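PDB 6DRU: glycosyl hydrolases family 31 family protein from Aspergillus niger, which removes alpha-D-xylose from the non-reducing terminal glucose of xyloglucan oligosaccharides, as an alpha-xylosidase of glycosyl hydrolase family 31. Local coordinates for residues Tyr252-Leu257 / Met554-Ser559; Asp493-Gln498 / Val542-Trp547; Trp513-Gly518 / Ala546-Leu551. All coordinates share one frame; numbering follows the deposited sequence.

Contact 1: residues Tyr252-Leu257 / Met554-Ser559; sequences YIQSKL and MRTHGS. With XYS (alpha-D-xylopyranose), chain N; BGC (beta-D-glucopyranose), chain F; BGC (beta-D-glucopyranose), chain B.
I253 and R555 meet at a parallel bridge. I253 N donates to M554 O, and T556 N returns a bond to I253 O, nearly straight at 165° and 3.1 Å long. Further on, L257 N donates to G558 O, so the chains meet again by a backbone bond in the loop. On one side of the bridge, I253 CB and CG2 pack on the CB and CG of R555. On the other, M554 SD lies at the edge of the Y252 ring, 5.5 Å from its centroid, a Met-aromatic contact. Strands 252-254 and 554-555 are the first and last of the eight parallel strands of the TIM barrel, and this pairing closes it.

H557 leaves the paired chain toward the pocket. Its CB lies over one face of the R555 guanidinium, whose NH1 forms a salt bridge with D516. With CG anti to the backbone N (chi1 177°), the ring swings back across the 252-257 chain. H557 ND1 lies 3.0 Å from S255 OG and 3.3 Å from K256 CA. H557 CE1 is 3.4 Å from K256 C, while H557 CD2 faces xylose O3 at 3.5 Å. At the tip, H557 NE2 donates to xylose O4 and also shares a hydrogen bond of 3.0 Å with O3, so one nitrogen grips neighbouring hydroxyls from the ring edge. L257 CD1 approaches the same O4 to 3.3 Å. Beyond it, S559 OG hydrogen-bonds O2 of a bound glucose, consistent with a site for the xyloglucan backbone.

Contact 2: residues Asp493-Gln498 / Val542-Trp547; sequences DTLAVQ and VRWLAW. With NAG (2-acetamido-2-deoxy-beta-D-glucopyranose), chain E.
L495 and W544 meet by CH-pi contact. L495 CD1 stands 3.6 Å from the centroid of the five-membered ring of W544 and only 4° off its normal, squarely over that face. The leucine holds CG anti to its backbone N (chi1 165°), which carries CD1 across to the indole.

Other apolar contacts flank this one. The same L495 CD1 comes 3.5 Å from W547 CE3, so a single methyl serves both tryptophans. T494 CG2 approaches the edge of the W544 ring, 3.6 Å from CH2, while Q498 CB lies at the edge of W547, 3.7 Å from its CH2. The helices are near parallel: their local axes run 15° apart and 11.1 Å from each other at closest approach, a spacing filled by the two indoles and the leucine. Both are outer helices of the TIM-barrel domain.

Polar groups take other partners. Q498 NE2 makes a weak bond to T494 O in its own helix, and Q498 OE1 bonds S485 OG. W547 NE1 bonds Y643 OH. D493 lies apart from the interface, beside an N-acetylglucosamine of the glycan. With no hydrogen bond crossing between the segments, their cohesion rests on dispersion and CH-pi packing.

Contact 3: residues Trp513-Gly518 / Ala546-Leu551; sequences WTVDAG and AWTTFL
V515 and L551 pack where the seventh strand of the TIM barrel, 513-514, runs on into its loop and helix 535-548 leads back toward the eighth strand. V515 CG2 touches L551 CD1 at 3.5 Å, and the two side chains cross at about a right angle.

Contacts with the two indoles gather round this pair. L551 has CG anti to its carbonyl carbon (chi1 -76°), and its two methyls part company: L551 CD1 sits over the centre of the W547 ring, 3.9 Å above the plane, while L551 CD2 meets the edge of the W513 ring, 3.8 Å from CZ3. W547 CH2 lies at the edge of the W513 ring, near its plane, 4.1 Å from W513 CH2, and V515 CG2 reaches W547 CZ3 at 3.9 Å. L551 thus touches both indoles, one by its face and one by its edge.

Hydrogen bonds stay within each segment or go elsewhere. T514 OG1 bonds F553 O, just ahead of the eighth strand. T549 OG1 and T549 N both reach A546 O from the same face of its plane. T548 turns its hydroxyl back to L545 O, which leaves its methyl on the side of the loop, with T548 CG2 3.6 Å from A517 CB.

How the contacts relate
All three contacts lie within the TIM-barrel domain, on the same side of the chain's centre. Contacts 2 and 3 are about 7 Å apart between centres and share A546 and W547 of helix 535-548; the centre of contact 1 is about 10 Å from that of contact 3 and about 14 Å from that of contact 2. Along the chain, contacts 2 and 3 are nested inside the loop closed by contact 1. Helix 492-508 leads to strand 513-514, and helix 535-548 leads to strand 554-555. M554 CE packs on L545 CD1 at 3.7 Å, joining contact 1 to contact 2. The series thus runs from the outer helices, through the barrel wall, to the xylose pocket.

Contact 1: residues Tyr252-Leu257 / Met554-Ser559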
loop_
_atom_site.group_PDB
_atom_site.type_symbol
_atom_site.label_atom_id
_atom_site.label_comp_id
_atom_site.label_asym_id
_atom_site.label_seq_id
_atom_site.Cartn_x
_atom_site.Cartn_y
_atom_site.Cartn_z
ATOM N N TYR A 252 10.495 29.649 42.155
ATOM C CA TYR A 252 9.944 28.380 42.610
ATOM C C TYR A 252 8.566 28.165 42.001
ATOM O O TYR A 252 7.683 29.018 42.130
ATOM C CB TYR A 252 9.867 28.353 44.136
ATOM C CG TYR A 252 9.223 27.113 44.707
ATOM C CD1 TYR A 252 9.890 25.895 44.710
ATOM C CD2 TYR A 252 7.949 27.165 45.260
ATOM C CE1 TYR A 252 9.302 24.760 45.237
ATOM C CE2 TYR A 252 7.354 26.037 45.791
ATOM C CZ TYR A 252 8.033 24.837 45.778
ATOM O OH TYR A 252 7.440 23.714 46.307
ATOM N N ILE A 253 8.386 27.025 41.342
ATOM C CA ILE A 253 7.152 26.700 40.638
ATOM C C ILE A 253 6.445 25.597 41.414
ATOM O O ILE A 253 6.934 24.463 41.492
ATOM C CB ILE A 253 7.418 26.283 39.186
ATOM C CG1 ILE A 253 8.044 27.445 38.411
ATOM C CG2 ILE A 253 6.133 25.822 38.518
ATOM C CD1 ILE A 253 8.724 27.030 37.131
ATOM N N GLN A 254 5.287 25.927 41.982
ATOM C CA GLN A 254 4.496 24.984 42.761
ATOM C C GLN A 254 3.453 24.324 41.868
ATOM O O GLN A 254 2.733 25.007 41.134
ATOM C CB GLN A 254 3.816 25.691 43.932
ATOM C CG GLN A 254 2.971 24.780 44.804
ATOM C CD GLN A 254 3.798 23.732 45.520
ATOM O OE1 GLN A 254 4.893 24.015 46.008
ATOM N NE2 GLN A 254 3.280 22.512 45.585
ATOM N N SER A 255 3.371 22.999 41.937
ATOM C CA SER A 255 2.403 22.257 41.143
ATOM C C SER A 255 2.187 20.894 41.779
ATOM O O SER A 255 3.003 20.425 42.579
ATOM C CB SER A 255 2.867 22.100 39.691
ATOM O OG SER A 255 1.963 21.298 38.952
ATOM N N LYS A 256 1.073 20.268 41.412
ATOM C CA LYS A 256 0.766 18.903 41.820
ATOM C C LYS A 256 -0.440 18.432 41.020
ATOM O O LYS A 256 -1.051 19.197 40.270
ATOM C CB LYS A 256 0.489 18.792 43.321
ATOM C CG LYS A 256 -0.887 19.280 43.737
ATOM C CD LYS A 256 -1.245 18.768 45.120
ATOM C CE LYS A 256 -2.718 18.977 45.425
ATOM N NZ LYS A 256 -3.127 18.269 46.670
ATOM N N LEU A 257 -0.778 17.162 41.198
ATOM C CA LEU A 257 -1.987 16.578 40.629
ATOM C C LEU A 257 -2.918 16.255 41.796
ATOM O O LEU A 257 -2.741 15.236 42.469
ATOM C CB LEU A 257 -1.661 15.337 39.798
ATOM C CG LEU A 257 -2.705 14.742 38.840
ATOM C CD1 LEU A 257 -2.076 13.637 38.010
ATOM C CD2 LEU A 257 -3.942 14.204 39.547
ATOM N N MET A 554 13.128 25.300 38.235
ATOM C CA MET A 554 12.849 24.578 39.469
ATOM C C MET A 554 11.338 24.456 39.626
ATOM O O MET A 554 10.651 25.453 39.873
ATOM C CB MET A 554 13.471 25.289 40.668
ATOM C CG MET A 554 13.387 24.503 41.964
ATOM S SD MET A 554 13.742 25.510 43.414
ATOM C CE MET A 554 13.582 24.292 44.714
ATOM N N ARG A 555 10.821 23.238 39.478
ATOM C CA ARG A 555 9.388 22.994 39.564
ATOM C C ARG A 555 9.144 21.651 40.233
ATOM O O ARG A 555 9.799 20.658 39.901
ATOM C CB ARG A 555 8.729 23.024 38.178
ATOM C CG ARG A 555 7.398 22.287 38.103
ATOM C CD ARG A 555 6.763 22.410 36.725
ATOM N NE ARG A 555 5.765 21.369 36.480
ATOM C CZ ARG A 555 6.055 20.162 36.005
ATOM N NH1 ARG A 555 7.312 19.854 35.724
ATOM N NH2 ARG A 555 5.096 19.266 35.808
ATOM N N THR A 556 8.205 21.630 41.173
ATOM C CA THR A 556 7.766 20.408 41.827
ATOM C C THR A 556 6.384 20.027 41.314
ATOM O O THR A 556 5.553 20.897 41.031
ATOM C CB THR A 556 7.748 20.570 43.351
ATOM O OG1 THR A 556 7.309 19.349 43.960
ATOM C CG2 THR A 556 6.828 21.715 43.769
ATOM N N HIS A 557 6.149 18.725 41.192
ATOM C CA HIS A 557 4.902 18.198 40.653
ATOM C C HIS A 557 4.898 16.693 40.868
ATOM O O HIS A 557 5.954 16.067 40.989
ATOM C CB HIS A 557 4.748 18.531 39.162
ATOM C CG HIS A 557 3.515 17.957 38.538
ATOM N ND1 HIS A 557 2.244 18.316 38.933
ATOM C CD2 HIS A 557 3.357 17.046 37.550
ATOM C CE1 HIS A 557 1.357 17.652 38.215
ATOM N NE2 HIS A 557 2.006 16.874 37.367
ATOM N N GLY A 558 3.702 16.125 40.926
ATOM C CA GLY A 558 3.568 14.688 41.047
ATOM C C GLY A 558 2.196 14.304 41.544
ATOM O O GLY A 558 1.398 15.141 41.966
ATOM N N SER A 559 1.931 13.001 41.478
ATOM C CA SER A 559 0.696 12.406 41.980
ATOM C C SER A 559 1.080 11.583 43.208
ATOM O O SER A 559 1.458 10.416 43.099
ATOM C CB SER A 559 0.013 11.557 40.911
ATOM O OG SER A 559 -1.250 11.090 41.355
HETATM C C1 XYS N . 0.005 13.739 32.300
HETATM C C2 XYS N . 1.130 14.681 32.662
HETATM C C3 XYS N . 1.074 14.969 34.145
HETATM C C4 XYS N . -0.309 15.457 34.516
HETATM C C5 XYS N . -1.343 14.482 33.995
HETATM O O1 XYS N . 0.137 12.547 33.038
HETATM O O2 XYS N . 2.366 14.091 32.333
HETATM O O3 XYS N . 2.026 15.953 34.474
HETATM O O4 XYS N . -0.414 15.545 35.917
HETATM O O5 XYS N . -1.227 14.355 32.595
HETATM C C2 BGC F . -1.721 9.025 38.045
HETATM C C3 BGC F . -2.127 8.834 36.625
HETATM C C4 BGC F . -1.514 7.538 36.069
HETATM C C5 BGC F . -1.819 6.392 36.989
HETATM C C6 BGC F . -1.140 5.132 36.471
HETATM C C1 BGC F . -2.084 7.780 38.813
HETATM O O2 BGC F . -2.411 10.164 38.607
HETATM O O3 BGC F . -1.690 9.912 35.877
HETATM O O4 BGC F . -2.061 7.255 34.802
HETATM O O5 BGC F . -1.337 6.681 38.285
HETATM O O6 BGC F . -1.537 4.031 37.255
HETATM C C2 BGC B . -1.766 4.806 42.380
HETATM C C3 BGC B . -1.286 5.684 41.277
HETATM C C4 BGC B . -2.242 6.875 41.097
HETATM C C5 BGC B . -2.460 7.556 42.418
HETATM C C6 BGC B . -3.435 8.713 42.236
HETATM C C1 BGC B . -1.986 5.639 43.621
HETATM O O1 BGC B . -2.409 4.819 44.660
HETATM O O2 BGC B . -0.781 3.783 42.642
HETATM O O3 BGC B . -1.229 4.948 40.108
HETATM O O4 BGC B . -1.696 7.800 40.182
HETATM O O5 BGC B . -2.983 6.633 43.357
HETATM O O6 BGC B . -4.717 8.330 42.679
HETATM O O HOH W 1 3.208 21.676 36.224
#

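Contact 2: residues Asp493-Gln498 / Val542-Trp547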
loop_
_atom_site.group_PDB
_atom_site.type_symbol
_atom_site.label_atom_id
_atom_site.label_comp_id
_atom_site.label_asym_id
_atom_site.label_seq_id
_atom_site.Cartn_x
_atom_site.Cartn_y
_atom_site.Cartn_z
ATOM N N ASP A 493 16.050 4.952 41.457
ATOM C CA ASP A 493 16.678 4.743 40.158
ATOM C C ASP A 493 16.226 5.782 39.141
ATOM O O ASP A 493 17.008 6.178 38.269
ATOM C CB ASP A 493 16.378 3.332 39.649
ATOM C CG ASP A 493 17.115 3.006 38.362
ATOM O OD1 ASP A 493 18.306 3.368 38.245
ATOM O OD2 ASP A 493 16.503 2.384 37.468
ATOM N N THR A 494 14.975 6.238 39.239
ATOM C CA THR A 494 14.468 7.225 38.293
ATOM C C THR A 494 15.217 8.546 38.413
ATOM O O THR A 494 15.521 9.192 37.403
ATOM C CB THR A 494 12.972 7.437 38.510
ATOM O OG1 THR A 494 12.267 6.222 38.229
ATOM C CG2 THR A 494 12.452 8.536 37.610
ATOM N N LEU A 495 15.528 8.963 39.641
ATOM C CA LEU A 495 16.238 10.223 39.827
ATOM C C LEU A 495 17.598 10.205 39.140
ATOM O O LEU A 495 18.044 11.233 38.619
ATOM C CB LEU A 495 16.390 10.516 41.320
ATOM C CG LEU A 495 17.389 11.593 41.741
ATOM C CD1 LEU A 495 16.889 12.965 41.343
ATOM C CD2 LEU A 495 17.640 11.527 43.237
ATOM N N ALA A 496 18.256 9.043 39.106
ATOM C CA ALA A 496 19.562 8.949 38.463
ATOM C C ALA A 496 19.463 9.027 36.944
ATOM O O ALA A 496 20.365 9.568 36.293
ATOM C CB ALA A 496 20.259 7.654 38.879
ATOM N N VAL A 497 18.386 8.497 36.358
ATOM C CA VAL A 497 18.286 8.477 34.902
ATOM C C VAL A 497 17.841 9.822 34.335
ATOM O O VAL A 497 18.116 10.109 33.164
ATOM C CB VAL A 497 17.355 7.350 34.420
ATOM C CG1 VAL A 497 17.726 6.035 35.092
ATOM C CG2 VAL A 497 15.903 7.694 34.670
ATOM N N GLN A 498 17.153 10.651 35.127
ATOM C CA GLN A 498 16.664 11.927 34.612
ATOM C C GLN A 498 17.807 12.848 34.209
ATOM O O GLN A 498 17.643 13.676 33.306
ATOM C CB GLN A 498 15.786 12.623 35.652
ATOM C CG GLN A 498 14.530 11.864 36.022
ATOM C CD GLN A 498 13.790 11.348 34.808
ATOM O OE1 GLN A 498 13.314 12.125 33.981
ATOM N NE2 GLN A 498 13.686 10.030 34.693
ATOM N N VAL A 542 13.380 15.035 49.262
ATOM C CA VAL A 542 14.287 16.115 49.636
ATOM C C VAL A 542 15.550 16.070 48.785
ATOM O O VAL A 542 16.078 17.112 48.376
ATOM C CB VAL A 542 14.600 16.048 51.142
ATOM C CG1 VAL A 542 15.737 16.992 51.495
ATOM C CG2 VAL A 542 13.358 16.395 51.948
ATOM N N ARG A 543 16.046 14.866 48.489
ATOM C CA ARG A 543 17.154 14.738 47.548
ATOM C C ARG A 543 16.760 15.250 46.169
ATOM O O ARG A 543 17.536 15.952 45.509
ATOM C CB ARG A 543 17.609 13.281 47.464
ATOM C CG ARG A 543 18.195 12.719 48.748
ATOM C CD ARG A 543 19.504 13.398 49.102
ATOM N NE ARG A 543 20.257 12.632 50.088
ATOM C CZ ARG A 543 21.433 13.005 50.581
ATOM N NH1 ARG A 543 21.993 14.137 50.179
ATOM N NH2 ARG A 543 22.049 12.244 51.475
ATOM N N TRP A 544 15.550 14.908 45.720
ATOM C CA TRP A 544 15.094 15.301 44.391
ATOM C C TRP A 544 14.838 16.803 44.317
ATOM O O TRP A 544 15.259 17.469 43.365
ATOM C CB TRP A 544 13.834 14.512 44.035
ATOM C CG TRP A 544 13.638 14.257 42.574
ATOM C CD1 TRP A 544 13.873 15.124 41.547
ATOM C CD2 TRP A 544 13.157 13.048 41.976
ATOM N NE1 TRP A 544 13.569 14.529 40.346
ATOM C CE2 TRP A 544 13.127 13.253 40.583
ATOM C CE3 TRP A 544 12.750 11.810 42.483
ATOM C CZ2 TRP A 544 12.707 12.269 39.693
ATOM C CZ3 TRP A 544 12.332 10.834 41.598
ATOM C CH2 TRP A 544 12.315 11.068 40.219
ATOM N N LEU A 545 14.134 17.349 45.314
ATOM C CA LEU A 545 13.840 18.780 45.331
ATOM C C LEU A 545 15.117 19.608 45.364
ATOM O O LEU A 545 15.180 20.689 44.768
ATOM C CB LEU A 545 12.947 19.107 46.532
ATOM C CG LEU A 545 12.249 20.470 46.625
ATOM C CD1 LEU A 545 13.162 21.548 47.196
ATOM C CD2 LEU A 545 11.710 20.888 45.267
ATOM N N ALA A 546 16.146 19.120 46.061
ATOM C CA ALA A 546 17.416 19.835 46.105
ATOM C C ALA A 546 18.051 19.917 44.722
ATOM O O ALA A 546 18.660 20.933 44.369
ATOM C CB ALA A 546 18.365 19.160 47.095
ATOM N N TRP A 547 17.914 18.855 43.924
ATOM C CA TRP A 547 18.506 18.850 42.589
ATOM C C TRP A 547 17.830 19.865 41.678
ATOM O O TRP A 547 18.497 20.519 40.867
ATOM C CB TRP A 547 18.426 17.450 41.986
ATOM C CG TRP A 547 18.891 17.389 40.564
ATOM C CD1 TRP A 547 19.992 17.996 40.034
ATOM C CD2 TRP A 547 18.261 16.689 39.484
ATOM N NE1 TRP A 547 20.091 17.714 38.693
ATOM C CE2 TRP A 547 19.039 16.913 38.331
ATOM C CE3 TRP A 547 17.116 15.894 39.382
ATOM C CZ2 TRP A 547 18.708 16.372 37.092
ATOM C CZ3 TRP A 547 16.790 15.356 38.152
ATOM C CH2 TRP A 547 17.583 15.596 37.023
HETATM C C1 NAG E . 21.051 0.701 37.123
HETATM C C2 NAG E . 20.871 -0.599 36.366
HETATM C C3 NAG E . 19.484 -1.119 36.453
HETATM C C4 NAG E . 18.992 -1.128 37.883
HETATM C C5 NAG E . 19.203 0.228 38.517
HETATM C C6 NAG E . 18.778 0.188 39.969
HETATM C C7 NAG E . 22.363 -0.991 34.442
HETATM C C8 NAG E . 22.702 -0.764 32.984
HETATM N N2 NAG E . 21.204 -0.394 35.000
HETATM O O3 NAG E . 19.437 -2.407 35.881
HETATM O O4 NAG E . 17.618 -1.433 37.898
HETATM O O5 NAG E . 20.563 0.573 38.434
HETATM O O6 NAG E . 19.538 -0.783 40.655
HETATM O O7 NAG E . 23.083 -1.681 35.135
#

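Contact 3: residues Trp513-Gly518 / Ala546-Leu551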
loop_
_atom_site.group_PDB
_atom_site.type_symbol
_atom_site.label_atom_id
_atom_site.label_comp_id
_atom_site.label_asym_id
_atom_site.label_seq_id
_atom_site.Cartn_x
_atom_site.Cartn_y
_atom_site.Cartn_z
ATOM N N TRP A 513 14.834 23.054 30.116
ATOM C CA TRP A 513 14.512 21.679 30.470
ATOM C C TRP A 513 14.369 21.561 31.981
ATOM O O TRP A 513 15.034 22.270 32.740
ATOM C CB TRP A 513 15.589 20.715 29.961
ATOM C CG TRP A 513 15.308 19.276 30.249
ATOM C CD1 TRP A 513 14.585 18.412 29.481
ATOM C CD2 TRP A 513 15.751 18.530 31.386
ATOM N NE1 TRP A 513 14.550 17.169 30.070
ATOM C CE2 TRP A 513 15.258 17.218 31.242
ATOM C CE3 TRP A 513 16.515 18.845 32.513
ATOM C CZ2 TRP A 513 15.506 16.222 32.183
ATOM C CZ3 TRP A 513 16.759 17.856 33.445
ATOM C CH2 TRP A 513 16.261 16.560 33.272
ATOM N N THR A 514 13.492 20.657 32.412
ATOM C CA THR A 514 13.210 20.481 33.832
ATOM C C THR A 514 12.581 19.107 34.048
ATOM O O THR A 514 12.389 18.337 33.104
ATOM C CB THR A 514 12.313 21.612 34.343
ATOM O OG1 THR A 514 11.777 21.266 35.627
ATOM C CG2 THR A 514 11.195 21.894 33.350
ATOM N N VAL A 515 12.262 18.805 35.309
ATOM C CA VAL A 515 11.689 17.525 35.711
ATOM C C VAL A 515 10.544 17.780 36.685
ATOM O O VAL A 515 10.251 18.921 37.054
ATOM C CB VAL A 515 12.729 16.594 36.369
ATOM C CG1 VAL A 515 13.672 16.020 35.342
ATOM C CG2 VAL A 515 13.488 17.333 37.461
ATOM N N ASP A 516 9.904 16.694 37.113
ATOM C CA ASP A 516 8.965 16.714 38.230
ATOM C C ASP A 516 9.735 16.368 39.499
ATOM O O ASP A 516 10.216 15.240 39.653
ATOM C CB ASP A 516 7.821 15.729 38.002
ATOM C CG ASP A 516 6.850 16.198 36.942
ATOM O OD1 ASP A 516 5.897 15.447 36.642
ATOM O OD2 ASP A 516 7.063 17.293 36.379
ATOM N N ALA A 517 9.856 17.337 40.406
ATOM C CA ALA A 517 10.570 17.110 41.656
ATOM C C ALA A 517 9.890 16.021 42.474
ATOM O O ALA A 517 8.759 16.195 42.938
ATOM C CB ALA A 517 10.668 18.403 42.466
ATOM N N GLY A 518 10.570 14.891 42.647
ATOM C CA GLY A 518 10.037 13.773 43.391
ATOM C C GLY A 518 9.417 12.680 42.551
ATOM O O GLY A 518 8.891 11.715 43.117
ATOM N N ALA A 546 16.146 19.120 46.061
ATOM C CA ALA A 546 17.416 19.835 46.105
ATOM C C ALA A 546 18.051 19.917 44.722
ATOM O O ALA A 546 18.660 20.933 44.369
ATOM C CB ALA A 546 18.365 19.160 47.095
ATOM N N TRP A 547 17.914 18.855 43.924
ATOM C CA TRP A 547 18.506 18.850 42.589
ATOM C C TRP A 547 17.830 19.865 41.678
ATOM O O TRP A 547 18.497 20.519 40.867
ATOM C CB TRP A 547 18.426 17.450 41.986
ATOM C CG TRP A 547 18.891 17.389 40.564
ATOM C CD1 TRP A 547 19.992 17.996 40.034
ATOM C CD2 TRP A 547 18.261 16.689 39.484
ATOM N NE1 TRP A 547 20.091 17.714 38.693
ATOM C CE2 TRP A 547 19.039 16.913 38.331
ATOM C CE3 TRP A 547 17.116 15.894 39.382
ATOM C CZ2 TRP A 547 18.708 16.372 37.092
ATOM C CZ3 TRP A 547 16.790 15.356 38.152
ATOM C CH2 TRP A 547 17.583 15.596 37.023
ATOM N N THR A 548 16.507 20.009 41.792
ATOM C CA THR A 548 15.784 20.933 40.926
ATOM C C THR A 548 16.214 22.379 41.137
ATOM O O THR A 548 15.959 23.220 40.268
ATOM C CB THR A 548 14.279 20.800 41.152
ATOM O OG1 THR A 548 13.949 21.265 42.467
ATOM C CG2 THR A 548 13.852 19.350 41.012
ATOM N N THR A 549 16.855 22.687 42.268
ATOM C CA THR A 549 17.417 24.020 42.458
ATOM C C THR A 549 18.474 24.329 41.406
ATOM O O THR A 549 18.604 25.480 40.974
ATOM C CB THR A 549 18.019 24.147 43.858
ATOM O OG1 THR A 549 17.119 23.584 44.822
ATOM C CG2 THR A 549 18.273 25.611 44.200
ATOM N N PHE A 550 19.226 23.318 40.980
ATOM C CA PHE A 550 20.295 23.508 40.008
ATOM C C PHE A 550 19.899 22.921 38.658
ATOM O O PHE A 550 20.652 22.151 38.054
ATOM C CB PHE A 550 21.591 22.889 40.533
ATOM C CG PHE A 550 21.995 23.411 41.882
ATOM C CD1 PHE A 550 22.783 24.544 41.992
ATOM C CD2 PHE A 550 21.572 22.779 43.042
ATOM C CE1 PHE A 550 23.149 25.032 43.229
ATOM C CE2 PHE A 550 21.935 23.262 44.283
ATOM C CZ PHE A 550 22.725 24.391 44.377
ATOM N N LEU A 551 18.716 23.289 38.187
ATOM C CA LEU A 551 18.182 22.933 36.883
ATOM C C LEU A 551 17.676 24.198 36.211
ATOM O O LEU A 551 17.443 25.211 36.880
ATOM C CB LEU A 551 17.042 21.911 37.000
ATOM C CG LEU A 551 17.443 20.470 37.297
ATOM C CD1 LEU A 551 16.211 19.601 37.474
ATOM C CD2 LEU A 551 18.324 19.934 36.180
#